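Insecticidal crystal protein Cry35Ab1 (Bacillus thuringiensis, PDB 4JP0) forms, together with Cry34Ab1, a binary insecticidal toxin active on western corn rootworm, whose primary target is probably the larval midgut epithelium. Local coordinates at residues 221-227 / 298-304; 349-355 / 364-370; 109-114 / 132-136. One frame throughout, in Å; residues are numbered along the deposited sequence.

Contact 1: residues 221-227 / 298-304; sequences LRPHEKK and EIDNPTD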
loop_
_atom_site.group_PDB
_atom_site.type_symbol
_atom_site.label_atom_id
_atom_site.label_comp_id
_atom_site.label_asym_id
_atom_site.label_seq_id
_atom_site.Cartn_x
_atom_site.Cartn_y
_atom_site.Cartn_z
ATOM N N LEU A 221 -5.855 -36.295 -19.918
ATOM C CA LEU A 221 -4.901 -37.374 -20.090
ATOM C C LEU A 221 -5.549 -38.717 -20.346
ATOM O O LEU A 221 -6.538 -39.088 -19.703
ATOM C CB LEU A 221 -3.985 -37.512 -18.867
ATOM C CG LEU A 221 -3.048 -36.329 -18.629
ATOM C CD1 LEU A 221 -3.716 -35.316 -17.745
ATOM C CD2 LEU A 221 -1.751 -36.795 -18.026
ATOM N N ARG A 222 -4.957 -39.469 -21.260
ATOM C CA ARG A 222 -5.395 -40.832 -21.479
ATOM C C ARG A 222 -4.660 -41.733 -20.478
ATOM O O ARG A 222 -3.782 -41.271 -19.757
ATOM C CB ARG A 222 -5.092 -41.251 -22.927
ATOM C CG ARG A 222 -5.674 -40.255 -23.937
ATOM C CD ARG A 222 -5.940 -40.846 -25.324
ATOM N NE ARG A 222 -4.741 -41.349 -25.970
ATOM C CZ ARG A 222 -4.752 -41.877 -27.194
ATOM N NH1 ARG A 222 -5.885 -41.922 -27.858
ATOM N NH2 ARG A 222 -3.659 -42.359 -27.759
ATOM N N PRO A 223 -5.025 -43.008 -20.409
ATOM C CA PRO A 223 -4.315 -43.938 -19.527
ATOM C C PRO A 223 -2.822 -44.007 -19.814
ATOM O O PRO A 223 -2.374 -43.981 -20.974
ATOM C CB PRO A 223 -4.973 -45.300 -19.838
ATOM C CG PRO A 223 -6.331 -44.956 -20.328
ATOM C CD PRO A 223 -6.154 -43.651 -21.111
ATOM N N HIS A 224 -2.052 -44.059 -18.731
ATOM C CA HIS A 224 -0.621 -44.360 -18.789
ATOM C C HIS A 224 0.178 -43.384 -19.637
ATOM O O HIS A 224 0.930 -43.779 -20.511
ATOM C CB HIS A 224 -0.392 -45.813 -19.264
ATOM C CG HIS A 224 -0.940 -46.856 -18.328
ATOM N ND1 HIS A 224 -0.495 -47.006 -17.030
ATOM C CD2 HIS A 224 -1.911 -47.787 -18.500
ATOM C CE1 HIS A 224 -1.160 -47.992 -16.448
ATOM N NE2 HIS A 224 -2.023 -48.483 -17.320
ATOM N N GLU A 225 0.030 -42.103 -19.371
ATOM C CA GLU A 225 0.814 -41.152 -20.139
ATOM C C GLU A 225 1.104 -39.926 -19.312
ATOM O O GLU A 225 0.375 -39.626 -18.374
ATOM C CB GLU A 225 0.083 -40.748 -21.421
ATOM C CG GLU A 225 -1.088 -39.790 -21.209
ATOM C CD GLU A 225 -1.541 -39.198 -22.540
ATOM O OE1 GLU A 225 -0.785 -39.406 -23.519
ATOM O OE2 GLU A 225 -2.623 -38.562 -22.631
ATOM N N LYS A 226 2.194 -39.248 -19.672
ATOM C CA LYS A 226 2.572 -37.976 -19.085
ATOM C C LYS A 226 2.262 -36.970 -20.178
ATOM O O LYS A 226 2.360 -37.277 -21.365
ATOM C CB LYS A 226 4.079 -37.920 -18.811
ATOM C CG LYS A 226 4.689 -39.156 -18.113
ATOM C CD LYS A 226 6.138 -38.822 -17.659
ATOM C CE LYS A 226 6.693 -39.784 -16.584
ATOM N NZ LYS A 226 8.065 -39.355 -16.115
ATOM N N LYS A 227 1.889 -35.765 -19.798
ATOM C CA LYS A 227 1.578 -34.765 -20.805
ATOM C C LYS A 227 2.209 -33.477 -20.364
ATOM O O LYS A 227 2.079 -33.087 -19.216
ATOM C CB LYS A 227 0.067 -34.603 -20.941
ATOM C CG LYS A 227 -0.407 -34.419 -22.368
ATOM C CD LYS A 227 -1.899 -34.148 -22.420
ATOM C CE LYS A 227 -2.470 -34.442 -23.801
ATOM N NZ LYS A 227 -3.926 -34.112 -23.857
ATOM N N GLU A 298 4.336 -30.562 -15.993
ATOM C CA GLU A 298 4.028 -31.884 -16.493
ATOM C C GLU A 298 2.989 -32.516 -15.591
ATOM O O GLU A 298 2.979 -32.237 -14.391
ATOM C CB GLU A 298 5.303 -32.737 -16.486
ATOM C CG GLU A 298 5.511 -33.528 -17.757
ATOM C CD GLU A 298 6.572 -34.615 -17.629
ATOM O OE1 GLU A 298 6.921 -35.004 -16.487
ATOM O OE2 GLU A 298 7.042 -35.091 -18.682
ATOM N N ILE A 299 2.100 -33.318 -16.182
ATOM C CA ILE A 299 1.146 -34.124 -15.427
ATOM C C ILE A 299 1.394 -35.565 -15.790
ATOM O O ILE A 299 1.489 -35.913 -16.972
ATOM C CB ILE A 299 -0.329 -33.854 -15.781
ATOM C CG1 ILE A 299 -0.703 -32.392 -15.653
ATOM C CG2 ILE A 299 -1.233 -34.729 -14.904
ATOM C CD1 ILE A 299 -0.400 -31.770 -14.295
ATOM N N ASP A 300 1.472 -36.409 -14.780
ATOM C CA ASP A 300 1.686 -37.830 -14.993
ATOM C C ASP A 300 0.401 -38.558 -14.608
ATOM O O ASP A 300 -0.196 -38.223 -13.597
ATOM C CB ASP A 300 2.826 -38.283 -14.079
ATOM C CG ASP A 300 3.543 -39.516 -14.583
ATOM O OD1 ASP A 300 2.891 -40.424 -15.155
ATOM O OD2 ASP A 300 4.777 -39.666 -14.433
ATOM N N ASN A 301 -0.054 -39.484 -15.459
ATOM C CA ASN A 301 -1.190 -40.363 -15.165
ATOM C C ASN A 301 -0.801 -41.830 -15.352
ATOM O O ASN A 301 -0.990 -42.418 -16.433
ATOM C CB ASN A 301 -2.400 -40.078 -16.038
ATOM C CG ASN A 301 -3.477 -41.127 -15.855
ATOM O OD1 ASN A 301 -3.625 -41.672 -14.771
ATOM N ND2 ASN A 301 -4.217 -41.426 -16.906
ATOM N N PRO A 302 -0.303 -42.429 -14.280
ATOM C CA PRO A 302 0.205 -43.798 -14.321
ATOM C C PRO A 302 -0.871 -44.829 -14.115
ATOM O O PRO A 302 -0.553 -45.927 -13.675
ATOM C CB PRO A 302 1.154 -43.857 -13.115
ATOM C CG PRO A 302 0.866 -42.661 -12.283
ATOM C CD PRO A 302 -0.223 -41.845 -12.933
ATOM N N THR A 303 -2.122 -44.506 -14.401
ATOM C CA THR A 303 -3.180 -45.465 -14.135
ATOM C C THR A 303 -3.799 -45.932 -15.443
ATOM O O THR A 303 -3.552 -45.357 -16.490
ATOM C CB THR A 303 -4.274 -44.814 -13.304
ATOM O OG1 THR A 303 -5.025 -43.934 -14.149
ATOM C CG2 THR A 303 -3.674 -43.873 -12.245
ATOM N N ASP A 304 -4.655 -46.935 -15.388
ATOM C CA ASP A 304 -5.313 -47.471 -16.569
ATOM C C ASP A 304 -6.634 -46.785 -16.905
ATOM O O ASP A 304 -7.352 -47.223 -17.752
ATOM C CB ASP A 304 -5.428 -49.016 -16.426
ATOM C CG ASP A 304 -6.169 -49.707 -17.577
ATOM O OD1 ASP A 304 -7.337 -49.513 -17.727
ATOM O OD2 ASP A 304 -5.621 -50.541 -18.280
#
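Glu225 to Lys227 pair antiparallel with Ile299 to Asn301, the two short strand axes 166° apart in direction and 4.7 Å from each other at closest approach. Lys227 and Ile299 form a hydrogen-bonded pair with both backbone bonds made, Ile299 N reaching Lys227 O at 3.0 Å. Toward the loop end, Asn301 N still donates to Glu225 O at 2.9 Å, but the bond returned by Glu225 N is weak. Regularity is lost here because His224, with a positive phi of 59°, shares Asn301 as its opposite number with Glu225: a G1 beta bulge.

Asn301 binds atoms of both turning chains. A chi1 of 172° swings its amide away from its own N, in between the two loops, and ND2 gives one N-H to Arg222 O at 2.9 Å, from above that carbonyl's plane, and another to Gln305 O. Its other end, OD1, takes two donors: Thr303 OG1 at 2.7 Å, on a lone pair in the carbonyl plane, and Thr303 N, which closes an Asx turn. Both ends of the amide are thus gripped, which should fix its rotation. From the bulge, the His224 ring turns one face to Thr303 O, which stands 3.4 Å above its centre. Deeper in, Leu221 crosses Ile299 at about a right angle, its CD2 lying 3.8 Å from Ile299 CG2, and Met307 of strand 307-323 touches both. On the first loop, Arg222 N donates to Glu225 OE2.

A G1 bulge on one strand and an Asx turn at the end of the other close off the pairing of 225-234 with 292-301 here, at one end of this elongated Toxin_10 protein.

Contact 2: residues 349-355 / 364-370; sequences HQQALLL and VEEITNI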
loop_
_atom_site.group_PDB
_atom_site.type_symbol
_atom_site.label_atom_id
_atom_site.label_comp_id
_atom_site.label_asym_id
_atom_site.label_seq_id
_atom_site.Cartn_x
_atom_site.Cartn_y
_atom_site.Cartn_z
ATOM N N HIS A 349 -6.741 -38.300 -7.694
ATOM C CA HIS A 349 -5.702 -39.207 -7.242
ATOM C C HIS A 349 -5.063 -38.706 -5.963
ATOM O O HIS A 349 -4.660 -39.506 -5.129
ATOM C CB HIS A 349 -4.599 -39.387 -8.288
ATOM C CG HIS A 349 -5.050 -40.017 -9.568
ATOM N ND1 HIS A 349 -4.189 -40.225 -10.626
ATOM C CD2 HIS A 349 -6.253 -40.502 -9.961
ATOM C CE1 HIS A 349 -4.842 -40.819 -11.613
ATOM N NE2 HIS A 349 -6.099 -40.989 -11.241
ATOM N N GLN A 350 -4.932 -37.386 -5.827
ATOM C CA GLN A 350 -4.344 -36.832 -4.614
ATOM C C GLN A 350 -5.241 -37.081 -3.397
ATOM O O GLN A 350 -4.757 -37.432 -2.320
ATOM C CB GLN A 350 -4.009 -35.338 -4.762
ATOM C CG GLN A 350 -3.078 -34.814 -3.652
ATOM C CD GLN A 350 -2.147 -33.692 -4.127
ATOM O OE1 GLN A 350 -1.694 -33.702 -5.281
ATOM N NE2 GLN A 350 -1.859 -32.736 -3.243
ATOM N N GLN A 351 -6.541 -36.880 -3.552
ATOM C CA GLN A 351 -7.437 -37.153 -2.444
ATOM C C GLN A 351 -7.414 -38.652 -2.143
ATOM O O GLN A 351 -7.422 -39.060 -0.981
ATOM C CB GLN A 351 -8.865 -36.723 -2.740
ATOM C CG GLN A 351 -9.796 -37.023 -1.577
ATOM C CD GLN A 351 -11.247 -36.952 -1.954
ATOM O OE1 GLN A 351 -11.626 -37.356 -3.057
ATOM N NE2 GLN A 351 -12.077 -36.446 -1.041
ATOM N N ALA A 352 -7.366 -39.481 -3.181
ATOM C CA ALA A 352 -7.315 -40.916 -2.929
ATOM C C ALA A 352 -6.102 -41.350 -2.063
ATOM O O ALA A 352 -6.243 -42.119 -1.091
ATOM C CB ALA A 352 -7.369 -41.716 -4.245
ATOM N N LEU A 353 -4.904 -40.894 -2.424
ATOM C CA LEU A 353 -3.727 -41.263 -1.617
ATOM C C LEU A 353 -3.848 -40.733 -0.180
ATOM O O LEU A 353 -3.430 -41.383 0.804
ATOM C CB LEU A 353 -2.442 -40.720 -2.253
ATOM C CG LEU A 353 -2.199 -41.213 -3.690
ATOM C CD1 LEU A 353 -1.412 -40.154 -4.527
ATOM C CD2 LEU A 353 -1.491 -42.551 -3.709
ATOM N N LEU A 354 -4.393 -39.545 -0.036
ATOM C CA LEU A 354 -4.523 -38.999 1.315
ATOM C C LEU A 354 -5.507 -39.853 2.112
ATOM O O LEU A 354 -5.274 -40.165 3.287
ATOM C CB LEU A 354 -4.984 -37.537 1.270
ATOM C CG LEU A 354 -5.078 -36.776 2.592
ATOM C CD1 LEU A 354 -3.759 -36.834 3.345
ATOM C CD2 LEU A 354 -5.511 -35.299 2.356
ATOM N N LEU A 355 -6.606 -40.232 1.472
ATOM C CA LEU A 355 -7.604 -41.025 2.148
ATOM C C LEU A 355 -7.021 -42.354 2.625
ATOM O O LEU A 355 -7.446 -42.901 3.656
ATOM C CB LEU A 355 -8.775 -41.310 1.223
ATOM C CG LEU A 355 -9.781 -40.175 0.999
ATOM C CD1 LEU A 355 -10.805 -40.560 -0.039
ATOM C CD2 LEU A 355 -10.460 -39.792 2.315
ATOM N N VAL A 364 -11.603 -46.500 0.323
ATOM C CA VAL A 364 -11.227 -45.481 -0.641
ATOM C C VAL A 364 -11.847 -45.771 -2.012
ATOM O O VAL A 364 -12.355 -44.874 -2.679
ATOM C CB VAL A 364 -9.720 -45.346 -0.721
ATOM C CG1 VAL A 364 -9.336 -44.282 -1.746
ATOM C CG2 VAL A 364 -9.203 -44.972 0.680
ATOM N N GLU A 365 -11.839 -47.035 -2.401
ATOM C CA GLU A 365 -12.410 -47.424 -3.677
ATOM C C GLU A 365 -13.841 -46.918 -3.761
ATOM O O GLU A 365 -14.255 -46.365 -4.785
ATOM C CB GLU A 365 -12.369 -48.942 -3.833
ATOM C CG GLU A 365 -13.020 -49.476 -5.095
ATOM C CD GLU A 365 -13.083 -50.993 -5.087
ATOM O OE1 GLU A 365 -12.011 -51.636 -4.956
ATOM O OE2 GLU A 365 -14.208 -51.543 -5.187
ATOM N N GLU A 366 -14.584 -47.117 -2.669
ATOM C CA GLU A 366 -15.970 -46.674 -2.575
ATOM C C GLU A 366 -16.102 -45.159 -2.587
ATOM O O GLU A 366 -16.976 -44.608 -3.265
ATOM C CB GLU A 366 -16.642 -47.218 -1.295
ATOM C CG GLU A 366 -17.968 -46.525 -1.047
ATOM C CD GLU A 366 -18.823 -47.119 0.071
ATOM O OE1 GLU A 366 -18.654 -48.310 0.489
ATOM O OE2 GLU A 366 -19.700 -46.356 0.519
ATOM N N ILE A 367 -15.230 -44.474 -1.855
ATOM C CA ILE A 367 -15.333 -43.021 -1.742
ATOM C C ILE A 367 -14.968 -42.286 -3.028
ATOM O O ILE A 367 -15.592 -41.272 -3.382
ATOM C CB ILE A 367 -14.415 -42.521 -0.621
ATOM C CG1 ILE A 367 -14.910 -43.041 0.735
ATOM C CG2 ILE A 367 -14.306 -40.969 -0.657
ATOM C CD1 ILE A 367 -13.926 -42.826 1.859
ATOM N N THR A 368 -13.964 -42.789 -3.734
ATOM C CA THR A 368 -13.424 -42.023 -4.869
ATOM C C THR A 368 -13.794 -42.551 -6.217
ATOM O O THR A 368 -13.536 -41.891 -7.226
ATOM C CB THR A 368 -11.917 -42.048 -4.821
ATOM O OG1 THR A 368 -11.481 -43.409 -4.938
ATOM C CG2 THR A 368 -11.418 -41.586 -3.450
ATOM N N ASN A 369 -14.359 -43.752 -6.243
ATOM C CA ASN A 369 -14.678 -44.433 -7.493
ATOM C C ASN A 369 -13.450 -44.949 -8.200
ATOM O O ASN A 369 -13.534 -45.408 -9.340
ATOM C CB ASN A 369 -15.432 -43.519 -8.436
ATOM C CG ASN A 369 -16.914 -43.646 -8.284
ATOM O OD1 ASN A 369 -17.504 -43.102 -7.344
ATOM N ND2 ASN A 369 -17.545 -44.367 -9.220
ATOM N N ILE A 370 -12.305 -44.880 -7.533
ATOM C CA ILE A 370 -11.070 -45.394 -8.129
ATOM C C ILE A 370 -10.832 -46.874 -7.763
ATOM O O ILE A 370 -10.841 -47.218 -6.589
ATOM C CB ILE A 370 -9.908 -44.517 -7.679
ATOM C CG1 ILE A 370 -10.127 -43.070 -8.147
ATOM C CG2 ILE A 370 -8.610 -45.026 -8.205
ATOM C CD1 ILE A 370 -9.118 -42.090 -7.509
#
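Leu355 pushes its CD1 methyl against two side chains of the facing helix, 3.6 Å from Ile367 CG2 and the same 3.6 Å from Thr368 CG2. Thr368 is met tip to tip, whereas Ile367 is crossed at a slant. Nearer the backbone, Leu355 CB rests 3.7 Å from Val364 CG2, and the other Val364 methyl, CG1, turns to Ala352. The small Ala352 side chain also receives Ile370, whose CD1 comes within 3.7 Å of its CB; the same CD1 lies 4.1 Å from His349 CD2, the imidazole and the isoleucine crossing at about a right angle. Helices 349-355 and 361-368 thereby form an antiparallel alpha hairpin, their short axes 10.1 Å apart and crossing at 149°, with helix 372-380 adding Leu375 against both Ala352 and Ile370. The polar half of Thr368 is used within its own segment, at the end of the helix. Its OG1 stands between the backbone N and the carbonyl carbon (chi1 62°), from where it donates to Val364 O at 2.8 Å and accepts Ile370 N at 3.1 Å. That second bond makes an ST turn around Asn369, which leaves the helix with positive phi; Ile370, just after it, points toward the other helix.

Contact 3: residues 109-114 / 132-136; sequences VLTAGT and NQQWN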
loop_
_atom_site.group_PDB
_atom_site.type_symbol
_atom_site.label_atom_id
_atom_site.label_comp_id
_atom_site.label_asym_id
_atom_site.label_seq_id
_atom_site.Cartn_x
_atom_site.Cartn_y
_atom_site.Cartn_z
ATOM N N VAL A 109 16.106 22.318 14.782
ATOM C CA VAL A 109 14.736 22.494 15.236
ATOM C C VAL A 109 14.212 23.846 14.809
ATOM O O VAL A 109 14.975 24.801 14.644
ATOM C CB VAL A 109 14.602 22.308 16.785
ATOM C CG1 VAL A 109 15.102 20.911 17.267
ATOM C CG2 VAL A 109 15.363 23.446 17.565
ATOM N N LEU A 110 12.894 23.916 14.640
ATOM C CA LEU A 110 12.212 25.141 14.222
ATOM C C LEU A 110 12.423 26.221 15.284
ATOM O O LEU A 110 12.131 26.007 16.475
ATOM C CB LEU A 110 10.719 24.847 14.137
ATOM C CG LEU A 110 9.890 25.638 13.163
ATOM C CD1 LEU A 110 10.413 25.277 11.749
ATOM C CD2 LEU A 110 8.363 25.331 13.331
ATOM N N THR A 111 12.899 27.383 14.847
ATOM C CA THR A 111 13.233 28.486 15.740
ATOM C C THR A 111 12.732 29.850 15.218
ATOM O O THR A 111 13.021 30.239 14.074
ATOM C CB THR A 111 14.744 28.522 15.831
ATOM O OG1 THR A 111 15.212 27.229 16.274
ATOM C CG2 THR A 111 15.207 29.468 16.897
ATOM N N ALA A 112 11.991 30.592 16.036
ATOM C CA ALA A 112 11.563 31.927 15.647
ATOM C C ALA A 112 12.685 32.921 15.844
ATOM O O ALA A 112 13.338 32.935 16.896
ATOM C CB ALA A 112 10.332 32.370 16.465
ATOM N N GLY A 113 12.906 33.751 14.827
ATOM C CA GLY A 113 13.875 34.863 14.915
ATOM C C GLY A 113 13.354 35.902 15.883
ATOM O O GLY A 113 12.152 35.963 16.142
ATOM N N THR A 114 14.266 36.717 16.411
ATOM C CA THR A 114 13.936 37.802 17.319
ATOM C C THR A 114 14.489 39.139 16.820
ATOM O O THR A 114 15.380 39.196 15.956
ATOM C CB THR A 114 14.550 37.518 18.704
ATOM O OG1 THR A 114 15.994 37.500 18.626
ATOM C CG2 THR A 114 14.181 36.131 19.164
ATOM N N ASN A 132 11.767 30.369 22.105
ATOM C CA ASN A 132 11.609 30.568 20.666
ATOM C C ASN A 132 11.668 29.264 19.838
ATOM O O ASN A 132 11.368 29.256 18.640
ATOM C CB ASN A 132 12.624 31.589 20.158
ATOM C CG ASN A 132 12.242 33.028 20.579
ATOM O OD1 ASN A 132 11.326 33.623 20.002
ATOM N ND2 ASN A 132 12.899 33.552 21.603
ATOM N N GLN A 133 11.976 28.168 20.500
ATOM C CA GLN A 133 12.000 26.866 19.870
ATOM C C GLN A 133 10.803 26.023 20.342
ATOM O O GLN A 133 10.736 24.830 20.084
ATOM C CB GLN A 133 13.341 26.180 20.201
ATOM C CG GLN A 133 14.515 26.903 19.481
ATOM C CD GLN A 133 15.848 26.234 19.724
ATOM O OE1 GLN A 133 16.002 25.527 20.706
ATOM N NE2 GLN A 133 16.794 26.406 18.796
ATOM N N GLN A 134 9.822 26.662 20.984
ATOM C CA GLN A 134 8.646 25.924 21.435
ATOM C C GLN A 134 7.410 26.370 20.618
ATOM O O GLN A 134 7.222 27.559 20.365
ATOM C CB GLN A 134 8.365 26.134 22.921
ATOM C CG GLN A 134 9.588 26.089 23.863
ATOM C CD GLN A 134 10.339 24.794 23.754
ATOM O OE1 GLN A 134 9.734 23.727 23.842
ATOM N NE2 GLN A 134 11.672 24.872 23.586
ATOM N N TRP A 135 6.549 25.412 20.285
ATOM C CA TRP A 135 5.444 25.625 19.354
ATOM C C TRP A 135 4.165 24.976 19.853
ATOM O O TRP A 135 4.194 23.911 20.475
ATOM C CB TRP A 135 5.808 25.010 17.979
ATOM C CG TRP A 135 7.072 25.606 17.423
ATOM C CD1 TRP A 135 8.332 25.222 17.686
ATOM C CD2 TRP A 135 7.169 26.805 16.651
ATOM N NE1 TRP A 135 9.236 26.068 17.087
ATOM C CE2 TRP A 135 8.547 27.057 16.438
ATOM C CE3 TRP A 135 6.229 27.649 16.050
ATOM C CZ2 TRP A 135 9.012 28.134 15.678
ATOM C CZ3 TRP A 135 6.682 28.722 15.274
ATOM C CH2 TRP A 135 8.075 28.958 15.097
ATOM N N ASN A 136 3.041 25.620 19.531
ATOM C CA ASN A 136 1.740 25.131 19.900
ATOM C C ASN A 136 0.981 24.732 18.669
ATOM O O ASN A 136 1.074 25.409 17.663
ATOM C CB ASN A 136 0.983 26.243 20.604
ATOM C CG ASN A 136 1.637 26.615 21.933
ATOM O OD1 ASN A 136 1.989 25.734 22.739
ATOM N ND2 ASN A 136 1.841 27.899 22.147
HETATM O O HOH W 1 11.275 23.518 17.704
HETATM O O HOH W 2 10.600 35.721 18.471
#
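Gln133 and Trp135 are the first and last residues of a QxW motif, the signature of ricin B-type beta-trefoil lectins, and both pack on strand 109-112. Gln133 runs extended alongside Thr111, the two side chains pointing the same way. Its CB lies near Leu110 O; CG passes Thr111 OG1 at 3.3 Å and touches the CG2 methyl of the same threonine; CD lies 3.6 Å from Val109 CG2, a methyl of a side chain that crosses the glutamine at about a right angle. At the tip, NE2 donates to Thr111 OG1 at 3.1 Å and also to Asp125 O, while OE1 accepts Ser127 N, so both ends of a buried amide are satisfied. Thr111 OG1 in turn donates a hydrogen bond to Val109 O, continuing the chain of bonds from the glutamine to the strand backbone.

Trp135 serves the same strand differently. Its indole NE1 donates to Leu110 O at 3.0 Å; the oxygen lies in the ring plane, yet the indole approaches it from above the carbonyl plane. The leucine then folds back over the ring. Leu110, its chi1 at -151°, lays CD2 over one face of the indole, 3.7 Å from the centroid of the six-membered ring, a CH-pi contact. Ile102 and Ile121 of neighbouring strands also touch this tryptophan. Further along, Ala112 N makes a nearly straight bond to Asn132 O, at 171°. Beyond it, a water molecule joins the segments, donating to Gly113 O at 2.8 Å and to Asn132 OD1 at 2.7 Å.

In the fold
Along the chain the order is contact 3, contact 1, contact 2, and in space they mark the two ends of a long molecule. Contact 3 belongs to the N-terminal ricin B-type trefoil; its centre lies about 78 Å from that of contact 1 and about 77 Å from that of contact 2, across the centre of the chain. Contacts 1 and 2, about 17 Å apart between centres, meet directly: the His349 ring, at the start of helix 349-355, packs against Asn301 and Thr303. Helix 372-380 touches both. The C-terminal helices therefore sit against the end of sheet 225-234/292-301, while the lectin-like trefoil packs separately at the opposite end of this toxin component.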